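O-methyltransferase (Bacillus halodurans, PDB 2GPY) is a putative O-methyltransferase that probably transfers a methyl group from S-adenosylmethionine to a hydroxyl of a substrate not yet identified. Local coordinates at residues H31-P36 / D87-E92. Numbering follows the deposited sequence.
Sequences HEQQVP and DERRYE. With ZN (zinc ion), chain I.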
loop_
_atom_site.group_PDB
_atom_site.type_symbol
_atom_site.label_atom_id
_atom_site.label_comp_id
_atom_site.label_asym_id
_atom_site.label_seq_id
_atom_site.Cartn_x
_atom_site.Cartn_y
_atom_site.Cartn_z
ATOM N N HIS B 31 7.686 -23.987 -11.782
ATOM C CA HIS B 31 7.775 -25.052 -10.764
ATOM C C HIS B 31 8.521 -26.279 -11.272
ATOM O O HIS B 31 9.483 -26.718 -10.642
ATOM C CB HIS B 31 6.397 -25.437 -10.183
ATOM C CG HIS B 31 6.426 -26.675 -9.329
ATOM N ND1 HIS B 31 5.955 -27.891 -9.774
ATOM C CD2 HIS B 31 6.890 -26.892 -8.073
ATOM C CE1 HIS B 31 6.127 -28.805 -8.833
ATOM N NE2 HIS B 31 6.697 -28.225 -7.793
ATOM N N GLU B 32 8.096 -26.823 -12.412
ATOM C CA GLU B 32 8.723 -28.013 -12.982
ATOM C C GLU B 32 10.199 -27.794 -13.329
ATOM O O GLU B 32 11.008 -28.735 -13.242
ATOM C CB GLU B 32 7.946 -28.532 -14.202
ATOM C CG GLU B 32 8.047 -27.634 -15.427
ATOM C CD GLU B 32 8.022 -28.373 -16.759
ATOM O OE1 GLU B 32 7.745 -29.588 -16.773
ATOM O OE2 GLU B 32 8.289 -27.728 -17.803
ATOM N N GLN B 33 10.540 -26.566 -13.708
ATOM C CA GLN B 33 11.904 -26.215 -14.112
ATOM C C GLN B 33 12.700 -25.466 -13.026
ATOM O O GLN B 33 13.839 -25.042 -13.266
ATOM C CB GLN B 33 11.893 -25.422 -15.429
ATOM C CG GLN B 33 11.083 -26.062 -16.578
ATOM C CD GLN B 33 11.781 -27.232 -17.286
ATOM O OE1 GLN B 33 11.181 -28.303 -17.496
ATOM N NE2 GLN B 33 13.035 -27.024 -17.684
ATOM N N GLN B 34 12.095 -25.308 -11.841
ATOM C CA GLN B 34 12.710 -24.628 -10.687
ATOM C C GLN B 34 13.314 -23.242 -11.007
ATOM O O GLN B 34 14.466 -22.930 -10.698
ATOM C CB GLN B 34 13.675 -25.565 -9.928
ATOM C CG GLN B 34 12.933 -26.719 -9.211
ATOM C CD GLN B 34 11.998 -26.203 -8.106
ATOM O OE1 GLN B 34 10.775 -26.134 -8.273
ATOM N NE2 GLN B 34 12.583 -25.810 -6.983
ATOM N N VAL B 35 12.491 -22.414 -11.642
ATOM C CA VAL B 35 12.837 -21.045 -11.934
ATOM C C VAL B 35 12.163 -20.187 -10.856
ATOM O O VAL B 35 10.971 -20.368 -10.607
ATOM C CB VAL B 35 12.312 -20.638 -13.331
ATOM C CG1 VAL B 35 12.455 -19.159 -13.550
ATOM C CG2 VAL B 35 13.049 -21.416 -14.426
ATOM N N PRO B 36 12.919 -19.250 -10.230
ATOM C CA PRO B 36 12.367 -18.300 -9.257
ATOM C C PRO B 36 11.078 -17.641 -9.727
ATOM O O PRO B 36 11.047 -17.086 -10.815
ATOM C CB PRO B 36 13.455 -17.213 -9.184
ATOM C CG PRO B 36 14.727 -17.983 -9.389
ATOM C CD PRO B 36 14.368 -19.035 -10.425
ATOM N N ASP B 87 20.686 -13.912 -16.800
ATOM C CA ASP B 87 20.809 -15.281 -17.333
ATOM C C ASP B 87 20.283 -15.312 -18.768
ATOM O O ASP B 87 19.102 -15.034 -18.984
ATOM C CB ASP B 87 20.037 -16.290 -16.451
ATOM C CG ASP B 87 20.110 -17.710 -16.989
ATOM O OD1 ASP B 87 19.458 -18.033 -17.996
ATOM O OD2 ASP B 87 20.853 -18.533 -16.422
ATOM N N GLU B 88 21.134 -15.678 -19.735
ATOM C CA GLU B 88 20.773 -15.518 -21.150
ATOM C C GLU B 88 19.581 -16.377 -21.574
ATOM O O GLU B 88 18.710 -15.910 -22.318
ATOM C CB GLU B 88 21.971 -15.730 -22.090
ATOM C CG GLU B 88 21.748 -15.125 -23.474
ATOM C CD GLU B 88 23.035 -14.968 -24.281
ATOM O OE1 GLU B 88 24.059 -15.652 -24.005
ATOM O OE2 GLU B 88 22.993 -14.198 -25.267
ATOM N N ARG B 89 19.557 -17.628 -21.113
ATOM C CA ARG B 89 18.445 -18.556 -21.366
ATOM C C ARG B 89 17.107 -18.007 -20.800
ATOM O O ARG B 89 16.061 -18.034 -21.487
ATOM C CB ARG B 89 18.821 -19.902 -20.736
ATOM C CG ARG B 89 17.757 -20.974 -20.636
ATOM C CD ARG B 89 18.432 -22.307 -20.252
ATOM N NE ARG B 89 17.617 -23.079 -19.311
ATOM C CZ ARG B 89 16.966 -24.202 -19.610
ATOM N NH1 ARG B 89 17.026 -24.720 -20.832
ATOM N NH2 ARG B 89 16.249 -24.817 -18.674
ATOM N N ARG B 90 17.129 -17.537 -19.555
ATOM C CA ARG B 90 15.913 -16.961 -18.956
ATOM C C ARG B 90 15.434 -15.723 -19.700
ATOM O O ARG B 90 14.232 -15.602 -19.987
ATOM C CB ARG B 90 16.080 -16.669 -17.460
ATOM C CG ARG B 90 16.219 -17.937 -16.643
ATOM C CD ARG B 90 16.404 -17.669 -15.177
ATOM N NE ARG B 90 16.540 -18.943 -14.462
ATOM C CZ ARG B 90 16.771 -19.074 -13.154
ATOM N NH1 ARG B 90 16.911 -18.014 -12.381
ATOM N NH2 ARG B 90 16.880 -20.288 -12.620
ATOM N N TYR B 91 16.368 -14.826 -20.022
ATOM C CA TYR B 91 16.043 -13.605 -20.784
ATOM C C TYR B 91 15.339 -13.942 -22.120
ATOM O O TYR B 91 14.338 -13.312 -22.464
ATOM C CB TYR B 91 17.301 -12.751 -21.019
ATOM C CG TYR B 91 17.135 -11.752 -22.136
ATOM C CD1 TYR B 91 16.485 -10.529 -21.926
ATOM C CD2 TYR B 91 17.609 -12.043 -23.416
ATOM C CE1 TYR B 91 16.314 -9.611 -22.993
ATOM C CE2 TYR B 91 17.440 -11.157 -24.464
ATOM C CZ TYR B 91 16.794 -9.945 -24.247
ATOM O OH TYR B 91 16.671 -9.092 -25.327
ATOM N N GLU B 92 15.886 -14.908 -22.859
ATOM C CA GLU B 92 15.332 -15.319 -24.159
ATOM C C GLU B 92 13.944 -15.898 -23.985
ATOM O O GLU B 92 13.048 -15.641 -24.789
ATOM C CB GLU B 92 16.265 -16.313 -24.871
ATOM C CG GLU B 92 17.610 -15.710 -25.301
ATOM C CD GLU B 92 17.504 -14.642 -26.404
ATOM O OE1 GLU B 92 16.397 -14.401 -26.935
ATOM O OE2 GLU B 92 18.551 -14.050 -26.773
HETATM ZN ZN ZN I . 7.412 -28.979 -5.874
#
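On the surface of the Rossmann-like methyltransferase fold, the Schellman turn that closes helix 21-32 meets the capped start of helix 88-100 through Arg90, which reaches across to Val35 and Pro36. Helix 88-100 follows strand 80-85 of the central sheet. No hydrogen bond joins the two segments, and the contact is small, burying 170 Å² in all. Arg90 runs fully extended from CG to NE (chi2 179°, chi3 -180°), a straight chain that spans the distance from its helix to the loop beyond the turn. Pro36 lies over one face of the guanidinium, with CD 3.4 Å from Arg90 NH1, while the two side chains cross at about a right angle. Val35 comes head-on toward Arg90 over the same face as Pro36; its CG1 lies 4.2 Å from Arg90 NE, displaced toward the rim of the guanidinium. Val35 also packs on Ala64 and Ile65, in the loop between strand 57-61 and helix 67-75. Cutting Arg90 back to an alanine is likely to strip Pro36 CD and Val35 CG1 of the guanidinium that packs on them, opening a gap between the loop and helix 88-100. Gln34, with positive phi, is where the chain leaves helical geometry after helix 21-32, its N bonded back to His31 O at 3.2 Å. At the far side of this turn His31 NE2 binds a zinc ion at 2.2 Å. Across the contact, Asp87 is the N-cap of helix 88-100: its OD1, through the anti lone pair, accepts a nearly straight bond (168°) from Arg90 N at 2.8 Å.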